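Local coordinates for serine-rich secreted cell wall anchored (LPXTG-motif ) protein (Lactobacillus reuteri ATCC 53608, PDB 5NXK), which is a surface adhesin whose beta-solenoid region probably mediates attachment of this gut bacterium to its host, at residues 127-132 and 174-179. Sequence-based numbering, arbitrary orientation.
Sequences VGNTTL and NANVVL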
loop_
_atom_site.group_PDB
_atom_site.type_symbol
_atom_site.label_atom_id
_atom_site.label_comp_id
_atom_site.label_asym_id
_atom_site.label_seq_id
_atom_site.Cartn_x
_atom_site.Cartn_y
_atom_site.Cartn_z
ATOM N N VAL A 127 10.230 -2.617 -1.858
ATOM C CA VAL A 127 11.657 -2.948 -1.828
ATOM C C VAL A 127 12.397 -2.277 -2.993
ATOM O O VAL A 127 11.814 -2.034 -4.056
ATOM C CB VAL A 127 11.872 -4.495 -1.883
ATOM C CG1 VAL A 127 13.343 -4.854 -1.678
ATOM C CG2 VAL A 127 11.016 -5.208 -0.835
ATOM N N GLY A 128 13.677 -1.980 -2.785
ATOM C CA GLY A 128 14.506 -1.339 -3.795
ATOM C C GLY A 128 13.981 0.027 -4.195
ATOM O O GLY A 128 13.459 0.778 -3.361
ATOM N N ASN A 129 14.121 0.359 -5.475
ATOM C CA ASN A 129 13.700 1.657 -5.968
ATOM C C ASN A 129 12.296 1.570 -6.525
ATOM O O ASN A 129 12.093 1.231 -7.687
ATOM C CB ASN A 129 14.685 2.182 -7.009
ATOM C CG ASN A 129 16.063 2.397 -6.422
ATOM O OD1 ASN A 129 16.197 2.926 -5.323
ATOM N ND2 ASN A 129 17.092 1.985 -7.145
ATOM N N THR A 130 11.321 1.848 -5.671
ATOM C CA THR A 130 9.932 1.629 -6.044
ATOM C C THR A 130 9.160 2.944 -6.004
ATOM O O THR A 130 9.244 3.721 -5.035
ATOM C CB THR A 130 9.269 0.564 -5.116
ATOM O OG1 THR A 130 9.835 -0.723 -5.387
ATOM C CG2 THR A 130 7.755 0.492 -5.328
ATOM N N THR A 131 8.428 3.196 -7.079
ATOM C CA THR A 131 7.668 4.417 -7.232
ATOM C C THR A 131 6.220 4.082 -7.518
ATOM O O THR A 131 5.904 3.357 -8.467
ATOM C CB THR A 131 8.233 5.294 -8.366
ATOM O OG1 THR A 131 9.610 5.577 -8.091
ATOM C CG2 THR A 131 7.469 6.614 -8.464
ATOM N N LEU A 132 5.347 4.612 -6.679
ATOM C CA LEU A 132 3.922 4.364 -6.776
ATOM C C LEU A 132 3.198 5.654 -7.155
ATOM O O LEU A 132 3.420 6.691 -6.522
ATOM C CB LEU A 132 3.404 3.818 -5.444
ATOM C CG LEU A 132 4.197 2.628 -4.875
ATOM C CD1 LEU A 132 3.634 2.241 -3.531
ATOM C CD2 LEU A 132 4.142 1.426 -5.817
ATOM N N ASN A 174 17.346 -0.074 2.974
ATOM C CA ASN A 174 18.023 0.402 1.765
ATOM C C ASN A 174 17.098 0.753 0.613
ATOM O O ASN A 174 17.565 1.162 -0.438
ATOM C CB ASN A 174 19.040 -0.638 1.282
ATOM C CG ASN A 174 20.056 -0.960 2.341
ATOM O OD1 ASN A 174 20.573 -0.065 2.993
ATOM N ND2 ASN A 174 20.301 -2.242 2.565
ATOM N N ALA A 175 15.795 0.650 0.808
ATOM C CA ALA A 175 14.888 0.990 -0.284
ATOM C C ALA A 175 14.787 2.496 -0.490
ATOM O O ALA A 175 15.047 3.281 0.426
ATOM C CB ALA A 175 13.509 0.405 -0.035
ATOM N N ASN A 176 14.394 2.878 -1.702
ATOM C CA ASN A 176 14.062 4.252 -2.044
ATOM C C ASN A 176 12.656 4.253 -2.638
ATOM O O ASN A 176 12.437 3.900 -3.806
ATOM C CB ASN A 176 15.079 4.861 -3.008
ATOM C CG ASN A 176 16.466 4.964 -2.396
ATOM O OD1 ASN A 176 17.400 4.279 -2.816
ATOM N ND2 ASN A 176 16.600 5.804 -1.377
ATOM N N VAL A 177 11.696 4.561 -1.781
ATOM C CA VAL A 177 10.300 4.493 -2.153
ATOM C C VAL A 177 9.737 5.882 -2.267
ATOM O O VAL A 177 9.926 6.711 -1.366
ATOM C CB VAL A 177 9.496 3.671 -1.128
ATOM C CG1 VAL A 177 8.012 3.694 -1.454
ATOM C CG2 VAL A 177 10.030 2.238 -1.070
ATOM N N VAL A 178 9.033 6.117 -3.367
ATOM C CA VAL A 178 8.417 7.392 -3.660
ATOM C C VAL A 178 6.937 7.147 -3.932
ATOM O O VAL A 178 6.590 6.205 -4.629
ATOM C CB VAL A 178 9.071 8.072 -4.885
ATOM C CG1 VAL A 178 8.329 9.342 -5.251
ATOM C CG2 VAL A 178 10.555 8.376 -4.613
ATOM N N LEU A 179 6.056 7.949 -3.346
ATOM C CA LEU A 179 4.650 7.857 -3.702
ATOM C C LEU A 179 4.171 9.234 -4.130
ATOM O O LEU A 179 4.218 10.192 -3.350
ATOM C CB LEU A 179 3.819 7.315 -2.540
ATOM C CG LEU A 179 2.353 6.946 -2.802
ATOM C CD1 LEU A 179 1.883 5.939 -1.731
ATOM C CD2 LEU A 179 1.415 8.155 -2.870
HETATM O O HOH W 1 12.125 5.258 -6.166
#
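One parallel sheet of a right-handed beta-solenoid, the fold of the pectate lyase-like superfamily, pairs Asn129 to Leu132 with Asn176 to Leu179, equivalent strands of successive rungs. The strand axes are 4.7 Å apart and almost aligned. Four backbone bonds join them: Asn176 N to Gly128 O, Thr130 N to Asn176 O, Val178 N to Thr130 O and Leu132 N to Val178 O. The first starts at the turn, where Gly128 has positive phi. It meets Gly128 O from above the carbonyl plane, and the CB of Ala175 lies 3.3 Å from the same oxygen. The last is nearly straight, 171° at the hydrogen.

Thr130, Val177, Leu132 and Leu179 face the solenoid interior. Leu132 CB meets Leu179 CG at 4.2 Å, and Leu126 and Leu163 pack nearby. Thr130 OG1 turns back to Val127 O at 2.7 Å, which gives this buried hydroxyl a partner and ties the strand back to the residue before Gly128. Asn129, Asn176, Thr131 and Val178 line the outer face. The two Asn side chains run side by side with amide planes 19° apart. Thr131 OG1 lies beside its own backbone N (chi1 -57°). Thr131 OG1 is 3.2 Å from a water oxygen that donates to Asn176 O at 2.7 Å. Backbone bonds therefore set the strand spacing, with a mostly apolar interior face and a mixed outer face.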